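Local atomic coordinates of C-type diheme-containing protein (Kuenenia stuttgartiensis, PDB entry 6H5L), a protein that binds two c-type hemes and probably passes electrons within a large multi-heme reductase complex of an anammox bacterium. Residues Gln156-Asp159 with Phe160-Ile164; Thr181-Tyr184 with Leu185-Thr189; Thr189-Gly193 with Thr194-Ser198; Lys201-Ser204 with Asp205-Trp209. One frame throughout, in Å; residues are numbered along the deposited sequence.

How the contacts relate
All four contacts belong to the cytochrome c family region that carries the second heme, and contacts 1, 2 and 3 touch that heme. Contact 3 supplies the axial ligand M196 and is central to the set. Contact 1 lies about 12 Å away (centre to centre) and is joined to it by a probable hydrogen bond of 2.9 Å from D159 N to G193 O. Contact 2 shares T189 with contact 3, the helix running straight into the ligand loop. Contact 4 opens the next helix, its centre about 10 Å from that of contact 2; R208 NE lies 3.0 Å from T188 OG1. Contacts 1 and 4 do not meet, their nearest atoms being about 15 Å apart.

Contact 1: residues Gln156-Asp159 with Phe160-Ile164; sequences QEDD and FGFPI. With HEC (heme c), chain K.
E157 and P163 form a single antiparallel bridge in a loop beside the second heme, a non-hydrogen-bonded pair with a backbone bond on either side. One is I164 N to Q156 O, 3.1 Å; the other runs from D158 N to F162 O, its modelled length too short to be trusted. Beyond them, G161 N bonds weakly to D158 O across the turn that joins the two limbs. D158 turns its carboxylate inward between two neighbours: OD1 lies 3.5 Å from I164 CB, and OD2 is 3.4 Å from F162 CB, the carboxylate and F162 ring planes standing 68° apart. The F160 ring receives D158 CB at its edge. I164 CG1 is anti to the backbone N (chi1 178°), and the extended chain beyond it carries CD1 to 3.3 Å from O1D of a heme propionate. Q156 OE1 packs at 3.8 Å from heme CBC, while its NE2 bonds to S152 O. F162 meets H289 of the hydroxylamine oxidoreductase-like chain edge-to-face. I164 thus lends the propionate arm an apolar neighbour and no donor; hydrogen bonds to the heme come from K50 NZ, K175 N and G176 N.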
# COMPACT_ATOMS: atom_id res chain seq x y z
N GLN B 156 -26.06 19.47 29.35
CA GLN B 156 -26.54 18.77 30.53
C GLN B 156 -25.87 19.30 31.79
O GLN B 156 -24.73 19.76 31.77
CB GLN B 156 -26.28 17.27 30.39
CG GLN B 156 -26.90 16.65 29.15
CD GLN B 156 -28.40 16.87 29.08
OE1 GLN B 156 -29.11 16.72 30.08
NE2 GLN B 156 -28.89 17.23 27.90
N GLU B 157 -26.60 19.23 32.91
CA GLU B 157 -26.12 19.80 34.16
C GLU B 157 -26.53 18.92 35.33
O GLU B 157 -27.55 18.22 35.29
CB GLU B 157 -26.65 21.22 34.38
CG GLU B 157 -25.95 22.27 33.56
CD GLU B 157 -26.13 23.66 34.13
OE1 GLU B 157 -26.94 23.82 35.07
OE2 GLU B 157 -25.47 24.60 33.64
N ASP B 158 -25.72 18.96 36.39
CA ASP B 158 -26.02 18.28 37.64
C ASP B 158 -27.25 18.89 38.30
O ASP B 158 -27.77 19.93 37.90
CB ASP B 158 -24.84 18.37 38.61
CG ASP B 158 -23.74 17.38 38.30
OD1 ASP B 158 -24.04 16.31 37.73
OD2 ASP B 158 -22.58 17.67 38.65
N ASP B 159 -27.72 18.22 39.35
CA ASP B 159 -28.61 18.87 40.31
C ASP B 159 -27.84 19.77 41.26
O ASP B 159 -28.47 20.52 42.02
CB ASP B 159 -29.40 17.82 41.10
CG ASP B 159 -30.45 17.13 40.26
OD1 ASP B 159 -30.83 17.68 39.21
OD2 ASP B 159 -30.91 16.04 40.66
N PHE B 160 -26.51 19.71 41.24
CA PHE B 160 -25.65 20.64 41.97
C PHE B 160 -25.29 21.87 41.15
O PHE B 160 -24.53 22.71 41.63
CB PHE B 160 -24.37 19.93 42.41
CG PHE B 160 -24.60 18.66 43.19
CD1 PHE B 160 -24.75 18.70 44.56
CD2 PHE B 160 -24.67 17.44 42.54
CE1 PHE B 160 -24.97 17.54 45.28
CE2 PHE B 160 -24.88 16.27 43.26
CZ PHE B 160 -25.03 16.32 44.63
N GLY B 161 -25.82 21.99 39.94
CA GLY B 161 -25.52 23.12 39.08
C GLY B 161 -24.29 22.97 38.22
O GLY B 161 -23.87 23.95 37.60
N PHE B 162 -23.69 21.78 38.16
CA PHE B 162 -22.46 21.62 37.41
C PHE B 162 -22.72 20.94 36.07
O PHE B 162 -23.58 20.06 35.97
CB PHE B 162 -21.44 20.79 38.19
CG PHE B 162 -20.76 21.54 39.29
CD1 PHE B 162 -19.68 22.36 39.01
CD2 PHE B 162 -21.19 21.43 40.60
CE1 PHE B 162 -19.05 23.06 40.02
CE2 PHE B 162 -20.57 22.12 41.61
CZ PHE B 162 -19.49 22.94 41.33
N PRO B 163 -21.98 21.35 35.04
CA PRO B 163 -22.03 20.63 33.76
C PRO B 163 -21.69 19.16 33.94
O PRO B 163 -20.67 18.81 34.55
CB PRO B 163 -20.98 21.35 32.91
CG PRO B 163 -20.83 22.71 33.54
CD PRO B 163 -21.10 22.53 35.00
N ILE B 164 -22.56 18.29 33.43
CA ILE B 164 -22.30 16.85 33.37
C ILE B 164 -22.54 16.44 31.92
O ILE B 164 -23.63 16.02 31.54
CB ILE B 164 -23.16 16.05 34.36
CG1 ILE B 164 -22.89 14.54 34.24
CG2 ILE B 164 -24.65 16.38 34.23
CD1 ILE B 164 -23.35 13.75 35.44
FE HEC K . -27.43 8.19 29.82
CHA HEC K . -24.94 7.93 32.17
CHB HEC K . -26.93 4.91 28.95
CHC HEC K . -30.14 8.33 27.72
CHD HEC K . -27.46 11.60 30.11
NA HEC K . -26.20 6.67 30.48
C1A HEC K . -25.16 6.82 31.38
C2A HEC K . -24.36 5.61 31.35
C3A HEC K . -24.91 4.78 30.46
C4A HEC K . -26.08 5.43 29.90
CMA HEC K . -24.41 3.36 30.09
CAA HEC K . -23.10 5.34 32.20
CBA HEC K . -23.43 4.40 33.36
CGA HEC K . -22.19 4.19 34.20
O1A HEC K . -21.17 4.87 33.94
O2A HEC K . -22.23 3.34 35.13
NB HEC K . -28.32 6.88 28.50
C1B HEC K . -28.04 5.53 28.43
C2B HEC K . -29.14 4.88 27.75
C3B HEC K . -30.03 5.82 27.40
C4B HEC K . -29.53 7.10 27.87
CMB HEC K . -29.20 3.37 27.45
CAB HEC K . -31.37 5.64 26.64
CBB HEC K . -32.36 4.72 27.39
NC HEC K . -28.56 9.69 29.02
C1C HEC K . -29.69 9.52 28.24
C2C HEC K . -30.38 10.80 28.17
C3C HEC K . -29.57 11.72 28.72
C4C HEC K . -28.45 11.03 29.34
CMC HEC K . -31.59 11.07 27.25
CAC HEC K . -29.85 13.24 28.80
CBC HEC K . -31.06 13.53 29.72
ND HEC K . -26.34 9.56 30.96
C1D HEC K . -26.57 10.94 30.93
C2D HEC K . -25.72 11.56 31.92
C3D HEC K . -24.93 10.41 32.57
C4D HEC K . -25.38 9.21 31.90
CMD HEC K . -25.63 13.06 32.26
CAD HEC K . -23.87 10.51 33.69
CBD HEC K . -22.52 10.88 33.09
CGD HEC K . -21.51 11.12 34.19
O1D HEC K . -21.82 10.80 35.37
O2D HEC K . -20.41 11.63 33.89

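Contact 2: residues Thr181-Tyr184 with Leu185-Thr189; sequences TDVY and LRFTT. With HEC (heme c), chain K.
T181 to T189 belong to helix 180-189, alpha-helical until its last turn loosens, with L185 N bonded to T181 O (2.9 Å), R186 N to D182 O and F187 N to V183 O, whereas T188 N to Y184 O is weak. The last turn is reinforced by side chains. T188 OG1 donates to Y184 O at 2.6 Å and at the same time sits above the centre of the Y184 ring, 3.4 Å from its plane. The tyrosine permits this because its side chain swings away from its own amide nitrogen (chi1 169°), which lays the ring alongside the next turn. T189 OG1 likewise donates to L185 O, 2.7 Å away, an oxygen that T189 N also uses.

On the heme side, V183 and F187 lie next to each other and point the same way, V183 CG1 reaching F187 CZ at 3.6 Å. V183 O lies over one face of the F187 ring, offset toward the rim, while F187 CE1 approaches heme CHB to 3.4 Å. R186 is bent at chi2 and chi3, folding its guanidinium back so that D182 O lies over one face; its CD is 3.6 Å from propionate O2A, and NH2 makes a weak bond to R52 O.

The T188 hydroxyl is gripped twice, since R208 NE donates to it from the following helix. The R186 methylenes CG and CD, not the guanidinium, touch the propionate, whose negative charge the nearby guanidinium would probably help to stabilise. F187 turns its ring edge to the porphyrin rim, an apolar contact.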
# COMPACT_ATOMS: atom_id res chain seq x y z
N THR B 181 -24.23 -6.89 34.56
CA THR B 181 -25.13 -6.66 35.69
C THR B 181 -25.05 -5.21 36.16
O THR B 181 -26.07 -4.61 36.53
CB THR B 181 -24.78 -7.61 36.84
OG1 THR B 181 -24.92 -8.97 36.40
CG2 THR B 181 -25.70 -7.37 38.04
N ASP B 182 -23.85 -4.62 36.13
CA ASP B 182 -23.68 -3.24 36.56
C ASP B 182 -24.44 -2.29 35.64
O ASP B 182 -25.15 -1.39 36.11
CB ASP B 182 -22.19 -2.88 36.59
CG ASP B 182 -21.43 -3.66 37.64
OD1 ASP B 182 -22.08 -4.29 38.50
OD2 ASP B 182 -20.18 -3.64 37.60
N VAL B 183 -24.31 -2.48 34.33
CA VAL B 183 -25.00 -1.61 33.38
C VAL B 183 -26.51 -1.81 33.47
O VAL B 183 -27.28 -0.85 33.38
CB VAL B 183 -24.47 -1.84 31.95
CG1 VAL B 183 -25.27 -1.04 30.94
CG2 VAL B 183 -23.00 -1.47 31.88
N TYR B 184 -26.95 -3.06 33.64
CA TYR B 184 -28.37 -3.31 33.84
C TYR B 184 -28.88 -2.63 35.10
O TYR B 184 -30.02 -2.15 35.14
CB TYR B 184 -28.63 -4.82 33.89
CG TYR B 184 -30.03 -5.19 34.35
CD1 TYR B 184 -31.08 -5.23 33.45
CD2 TYR B 184 -30.29 -5.50 35.68
CE1 TYR B 184 -32.36 -5.57 33.86
CE2 TYR B 184 -31.56 -5.84 36.10
CZ TYR B 184 -32.59 -5.87 35.18
OH TYR B 184 -33.86 -6.21 35.59
N LEU B 185 -28.06 -2.60 36.15
CA LEU B 185 -28.46 -1.94 37.39
C LEU B 185 -28.69 -0.45 37.17
O LEU B 185 -29.65 0.12 37.69
CB LEU B 185 -27.40 -2.16 38.47
CG LEU B 185 -27.57 -3.40 39.36
CD1 LEU B 185 -26.34 -3.59 40.24
CD2 LEU B 185 -28.83 -3.29 40.20
N ARG B 186 -27.81 0.20 36.40
CA ARG B 186 -27.95 1.63 36.15
C ARG B 186 -29.27 1.94 35.47
O ARG B 186 -29.95 2.91 35.83
CB ARG B 186 -26.78 2.13 35.30
CG ARG B 186 -25.40 1.84 35.88
CD ARG B 186 -25.10 2.66 37.13
NE ARG B 186 -25.59 2.02 38.35
CZ ARG B 186 -24.94 1.07 39.01
NH1 ARG B 186 -23.76 0.65 38.57
NH2 ARG B 186 -25.46 0.55 40.11
N PHE B 187 -29.66 1.13 34.48
CA PHE B 187 -30.92 1.36 33.78
C PHE B 187 -32.12 1.02 34.65
O PHE B 187 -33.22 1.54 34.39
CB PHE B 187 -30.96 0.53 32.49
CG PHE B 187 -29.82 0.80 31.55
CD1 PHE B 187 -29.11 1.99 31.61
CD2 PHE B 187 -29.47 -0.13 30.59
CE1 PHE B 187 -28.06 2.23 30.75
CE2 PHE B 187 -28.42 0.10 29.72
CZ PHE B 187 -27.72 1.29 29.80
N THR B 188 -31.94 0.17 35.66
CA THR B 188 -33.03 -0.21 36.55
C THR B 188 -33.16 0.71 37.76
O THR B 188 -34.24 0.79 38.35
CB THR B 188 -32.84 -1.66 37.01
OG1 THR B 188 -32.51 -2.48 35.88
CG2 THR B 188 -34.11 -2.20 37.66
N THR B 189 -32.09 1.41 38.13
CA THR B 189 -32.10 2.26 39.31
C THR B 189 -32.06 3.75 39.00
O THR B 189 -32.59 4.54 39.78
CB THR B 189 -30.91 1.93 40.22
OG1 THR B 189 -29.69 2.13 39.50
CG2 THR B 189 -30.99 0.49 40.69
FE HEC K . -27.43 8.19 29.82
CHA HEC K . -24.94 7.93 32.17
CHB HEC K . -26.93 4.91 28.95
CHC HEC K . -30.14 8.33 27.72
CHD HEC K . -27.46 11.60 30.11
NA HEC K . -26.20 6.67 30.48
C1A HEC K . -25.16 6.82 31.38
C2A HEC K . -24.36 5.61 31.35
C3A HEC K . -24.91 4.78 30.46
C4A HEC K . -26.08 5.43 29.90
CMA HEC K . -24.41 3.36 30.09
CAA HEC K . -23.10 5.34 32.20
CBA HEC K . -23.43 4.40 33.36
CGA HEC K . -22.19 4.19 34.20
O1A HEC K . -21.17 4.87 33.94
O2A HEC K . -22.23 3.34 35.13
NB HEC K . -28.32 6.88 28.50
C1B HEC K . -28.04 5.53 28.43
C2B HEC K . -29.14 4.88 27.75
C3B HEC K . -30.03 5.82 27.40
C4B HEC K . -29.53 7.10 27.87
CMB HEC K . -29.20 3.37 27.45
CAB HEC K . -31.37 5.64 26.64
CBB HEC K . -32.36 4.72 27.39
NC HEC K . -28.56 9.69 29.02
C1C HEC K . -29.69 9.52 28.24
C2C HEC K . -30.38 10.80 28.17
C3C HEC K . -29.57 11.72 28.72
C4C HEC K . -28.45 11.03 29.34
CMC HEC K . -31.59 11.07 27.25
CAC HEC K . -29.85 13.24 28.80
CBC HEC K . -31.06 13.53 29.72
ND HEC K . -26.34 9.56 30.96
C1D HEC K . -26.57 10.94 30.93
C2D HEC K . -25.72 11.56 31.92
C3D HEC K . -24.93 10.41 32.57
C4D HEC K . -25.38 9.21 31.90
CMD HEC K . -25.63 13.06 32.26
CAD HEC K . -23.87 10.51 33.69
CBD HEC K . -22.52 10.88 33.09
CGD HEC K . -21.51 11.12 34.19
O1D HEC K . -21.82 10.80 35.37
O2D HEC K . -20.41 11.63 33.89

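Contact 3: residues Thr189-Gly193 with Thr194-Ser198; sequences TGLNG and TPMPS. With HEC (heme c), chain K.
M196 packs its CG against L191 CD1 at 3.9 Å and places SD on the heme iron, 2.3 Å away, as an axial ligand; H142 NE2 is the other, giving the His/Met ligation familiar from cytochromes c. With chi1 at 177° the side chain first runs straight out, then bends at chi2 (71°), which sets CB and CG over the pyrrole nitrogen ND and brings SD to the metal. F187 of helix 180-189 packs on the same side chain. Next to it, P195 presses its CB on heme CBC at 3.7 Å and its CG on CMD.

The second shell fixes the ligand's backbone. L191 N donates to M196 O (3.2 Å, 158° at the hydrogen), tying the two limbs of the loop together. Between them, L191 to T194 make a type II turn closed by T194 N to L191 O, 3.3 Å. T194 OG1 also donates to L191 O, 2.9 Å, both donors arriving from the same face of the carbonyl, and it receives a weak bond from M196 N. Further out, G190 leaves the helix with positive phi, its CA 3.6 Å from that of S198.

The threonine hydroxyl therefore links the turn to the ligand's own backbone nitrogen, and M196 is held firmly through its O and more weakly through its N. These bonds help to fix where M196 stands; the ligand itself is a neutral thioether sulfur, across the iron from the H142 imidazole.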
# COMPACT_ATOMS: atom_id res chain seq x y z
N THR B 189 -32.09 1.41 38.13
CA THR B 189 -32.10 2.26 39.31
C THR B 189 -32.06 3.75 39.00
O THR B 189 -32.59 4.54 39.78
CB THR B 189 -30.91 1.93 40.22
OG1 THR B 189 -29.69 2.13 39.50
CG2 THR B 189 -30.99 0.49 40.69
N GLY B 190 -31.46 4.15 37.89
CA GLY B 190 -31.25 5.55 37.61
C GLY B 190 -30.12 6.14 38.44
O GLY B 190 -29.74 5.62 39.48
N LEU B 191 -29.58 7.24 37.94
CA LEU B 191 -28.44 7.91 38.57
C LEU B 191 -28.97 9.17 39.26
O LEU B 191 -29.21 10.19 38.62
CB LEU B 191 -27.36 8.23 37.54
CG LEU B 191 -26.41 7.09 37.16
CD1 LEU B 191 -27.12 5.99 36.38
CD2 LEU B 191 -25.22 7.61 36.39
N ASN B 192 -29.14 9.08 40.58
CA ASN B 192 -29.67 10.20 41.36
C ASN B 192 -28.75 11.41 41.27
O ASN B 192 -27.53 11.30 41.45
CB ASN B 192 -29.85 9.77 42.82
CG ASN B 192 -30.97 8.78 43.01
OD1 ASN B 192 -31.57 8.30 42.05
ND2 ASN B 192 -31.27 8.46 44.26
N GLY B 193 -29.34 12.57 40.99
CA GLY B 193 -28.61 13.81 40.90
C GLY B 193 -28.21 14.21 39.49
O GLY B 193 -27.67 15.31 39.31
N THR B 194 -28.44 13.35 38.51
CA THR B 194 -28.07 13.58 37.12
C THR B 194 -29.30 13.47 36.24
O THR B 194 -30.30 12.86 36.62
CB THR B 194 -27.01 12.56 36.66
OG1 THR B 194 -27.63 11.28 36.49
CG2 THR B 194 -25.90 12.45 37.69
N PRO B 195 -29.27 14.07 35.04
CA PRO B 195 -30.40 13.92 34.11
C PRO B 195 -30.55 12.52 33.54
O PRO B 195 -31.46 12.29 32.74
CB PRO B 195 -30.07 14.93 33.00
CG PRO B 195 -28.60 15.10 33.06
CD PRO B 195 -28.25 15.00 34.52
N MET B 196 -29.70 11.57 33.93
CA MET B 196 -29.82 10.17 33.54
C MET B 196 -30.85 9.49 34.45
O MET B 196 -30.54 9.18 35.61
CB MET B 196 -28.47 9.46 33.63
CG MET B 196 -28.52 7.98 33.32
SD MET B 196 -28.80 7.62 31.57
CE MET B 196 -29.06 5.85 31.65
N PRO B 197 -32.06 9.24 33.96
CA PRO B 197 -33.12 8.75 34.85
C PRO B 197 -33.14 7.24 34.97
O PRO B 197 -32.28 6.55 34.40
CB PRO B 197 -34.39 9.27 34.16
CG PRO B 197 -34.05 9.17 32.70
CD PRO B 197 -32.55 9.41 32.58
N SER B 198 -34.11 6.71 35.71
CA SER B 198 -34.35 5.28 35.76
C SER B 198 -35.32 4.88 34.66
O SER B 198 -36.28 5.60 34.37
CB SER B 198 -34.91 4.88 37.13
OG SER B 198 -35.23 3.50 37.16
FE HEC K . -27.43 8.19 29.82
CHA HEC K . -24.94 7.93 32.17
CHB HEC K . -26.93 4.91 28.95
CHC HEC K . -30.14 8.33 27.72
CHD HEC K . -27.46 11.60 30.11
NA HEC K . -26.20 6.67 30.48
C1A HEC K . -25.16 6.82 31.38
C2A HEC K . -24.36 5.61 31.35
C3A HEC K . -24.91 4.78 30.46
C4A HEC K . -26.08 5.43 29.90
CMA HEC K . -24.41 3.36 30.09
CAA HEC K . -23.10 5.34 32.20
CBA HEC K . -23.43 4.40 33.36
CGA HEC K . -22.19 4.19 34.20
O1A HEC K . -21.17 4.87 33.94
O2A HEC K . -22.23 3.34 35.13
NB HEC K . -28.32 6.88 28.50
C1B HEC K . -28.04 5.53 28.43
C2B HEC K . -29.14 4.88 27.75
C3B HEC K . -30.03 5.82 27.40
C4B HEC K . -29.53 7.10 27.87
CMB HEC K . -29.20 3.37 27.45
CAB HEC K . -31.37 5.64 26.64
CBB HEC K . -32.36 4.72 27.39
NC HEC K . -28.56 9.69 29.02
C1C HEC K . -29.69 9.52 28.24
C2C HEC K . -30.38 10.80 28.17
C3C HEC K . -29.57 11.72 28.72
C4C HEC K . -28.45 11.03 29.34
CMC HEC K . -31.59 11.07 27.25
CAC HEC K . -29.85 13.24 28.80
CBC HEC K . -31.06 13.53 29.72
ND HEC K . -26.34 9.56 30.96
C1D HEC K . -26.57 10.94 30.93
C2D HEC K . -25.72 11.56 31.92
C3D HEC K . -24.93 10.41 32.57
C4D HEC K . -25.38 9.21 31.90
CMD HEC K . -25.63 13.06 32.26
CAD HEC K . -23.87 10.51 33.69
CBD HEC K . -22.52 10.88 33.09
CGD HEC K . -21.51 11.12 34.19
O1D HEC K . -21.82 10.80 35.37
O2D HEC K . -20.41 11.63 33.89

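Contact 4: residues Lys201-Ser204 with Asp205-Trp209; sequences KELS and DDERW
The R208 guanidinium has S204 O over one face, 3.1 Å above its plane and offset toward the rim, and L203 O at its edge, near the plane; neither is a hydrogen bond to it. The E207 carboxylate meets S204 in two ways: S204 N donates to OE2 from above the carboxylate plane (3.2 Å, 167° at the hydrogen), whereas S204 OG donates to the anti lone pair of the same OE2 at 3.1 Å. In return, S204 OG accepts a weak bond from E207 N, 3.4 Å. This is a capping box, with S204 as N-cap, and it caps the N-terminal end of helix 205-217. The serine OG stands between the backbone N and the carbonyl carbon (chi1 63°), which turns it toward the helix start. R208 N completes the turn by bonding to S204 O at 3.2 Å. L203 CB packs alongside, 3.8 Å from R208 CG and 3.9 Å from E207 CB. L203 and E207 rest on I131 of helix 122-135, while W209 stacks on the Y184 ring and, with the bond from R208 NE to T188 OG1, joins the new helix to helix 180-189.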
# COMPACT_ATOMS: atom_id res chain seq x y z
N LYS B 201 -39.44 1.80 34.84
CA LYS B 201 -40.86 1.93 34.56
C LYS B 201 -41.15 1.95 33.07
O LYS B 201 -42.18 1.41 32.63
CB LYS B 201 -41.42 3.19 35.23
CG LYS B 201 -42.31 2.90 36.42
CD LYS B 201 -42.36 4.06 37.40
CE LYS B 201 -41.73 3.69 38.73
NZ LYS B 201 -42.13 4.62 39.82
N GLU B 202 -40.27 2.56 32.27
CA GLU B 202 -40.49 2.62 30.83
C GLU B 202 -40.25 1.27 30.16
O GLU B 202 -40.83 1.01 29.09
CB GLU B 202 -39.58 3.68 30.19
CG GLU B 202 -40.03 5.11 30.43
CD GLU B 202 -39.58 5.65 31.78
OE1 GLU B 202 -39.02 4.86 32.57
OE2 GLU B 202 -39.77 6.86 32.03
N LEU B 203 -39.42 0.42 30.75
CA LEU B 203 -39.03 -0.84 30.13
C LEU B 203 -39.17 -1.98 31.12
O LEU B 203 -39.07 -1.79 32.34
CB LEU B 203 -37.58 -0.78 29.63
CG LEU B 203 -37.23 0.35 28.67
CD1 LEU B 203 -35.74 0.38 28.39
CD2 LEU B 203 -38.02 0.20 27.37
N SER B 204 -39.42 -3.18 30.59
CA SER B 204 -39.47 -4.38 31.40
C SER B 204 -38.06 -4.86 31.72
O SER B 204 -37.06 -4.32 31.24
CB SER B 204 -40.26 -5.48 30.68
OG SER B 204 -39.62 -5.85 29.47
N ASP B 205 -37.98 -5.89 32.56
CA ASP B 205 -36.68 -6.48 32.89
C ASP B 205 -35.98 -7.00 31.64
O ASP B 205 -34.78 -6.78 31.46
CB ASP B 205 -36.85 -7.61 33.91
CG ASP B 205 -37.11 -7.10 35.31
OD1 ASP B 205 -37.10 -5.87 35.51
OD2 ASP B 205 -37.33 -7.93 36.22
N ASP B 206 -36.72 -7.67 30.76
CA ASP B 206 -36.11 -8.22 29.55
C ASP B 206 -35.64 -7.12 28.61
O ASP B 206 -34.58 -7.25 27.98
CB ASP B 206 -37.10 -9.15 28.84
CG ASP B 206 -37.42 -10.39 29.66
OD1 ASP B 206 -37.86 -10.24 30.82
OD2 ASP B 206 -37.26 -11.51 29.14
N GLU B 207 -36.41 -6.04 28.49
CA GLU B 207 -36.04 -4.97 27.56
C GLU B 207 -34.79 -4.24 28.01
O GLU B 207 -34.03 -3.75 27.17
CB GLU B 207 -37.21 -4.00 27.40
CG GLU B 207 -38.43 -4.61 26.73
CD GLU B 207 -39.58 -3.63 26.62
OE1 GLU B 207 -39.69 -2.95 25.58
OE2 GLU B 207 -40.37 -3.54 27.59
N ARG B 208 -34.55 -4.14 29.32
CA ARG B 208 -33.33 -3.51 29.80
C ARG B 208 -32.12 -4.42 29.65
O ARG B 208 -30.99 -3.91 29.60
CB ARG B 208 -33.50 -3.08 31.26
CG ARG B 208 -34.52 -1.96 31.45
CD ARG B 208 -34.49 -1.40 32.86
NE ARG B 208 -34.73 -2.43 33.86
CZ ARG B 208 -35.93 -2.88 34.21
NH1 ARG B 208 -37.02 -2.38 33.64
NH2 ARG B 208 -36.04 -3.82 35.14
N TRP B 209 -32.32 -5.73 29.58
CA TRP B 209 -31.22 -6.61 29.19
C TRP B 209 -30.93 -6.49 27.69
O TRP B 209 -29.77 -6.52 27.28
CB TRP B 209 -31.53 -8.06 29.56
CG TRP B 209 -31.41 -8.35 31.02
CD1 TRP B 209 -32.42 -8.65 31.88
CD2 TRP B 209 -30.20 -8.36 31.80
NE1 TRP B 209 -31.93 -8.85 33.15
CE2 TRP B 209 -30.57 -8.68 33.13
CE3 TRP B 209 -28.86 -8.13 31.51
CZ2 TRP B 209 -29.63 -8.77 34.16
CZ3 TRP B 209 -27.93 -8.22 32.54
CH2 TRP B 209 -28.32 -8.54 33.84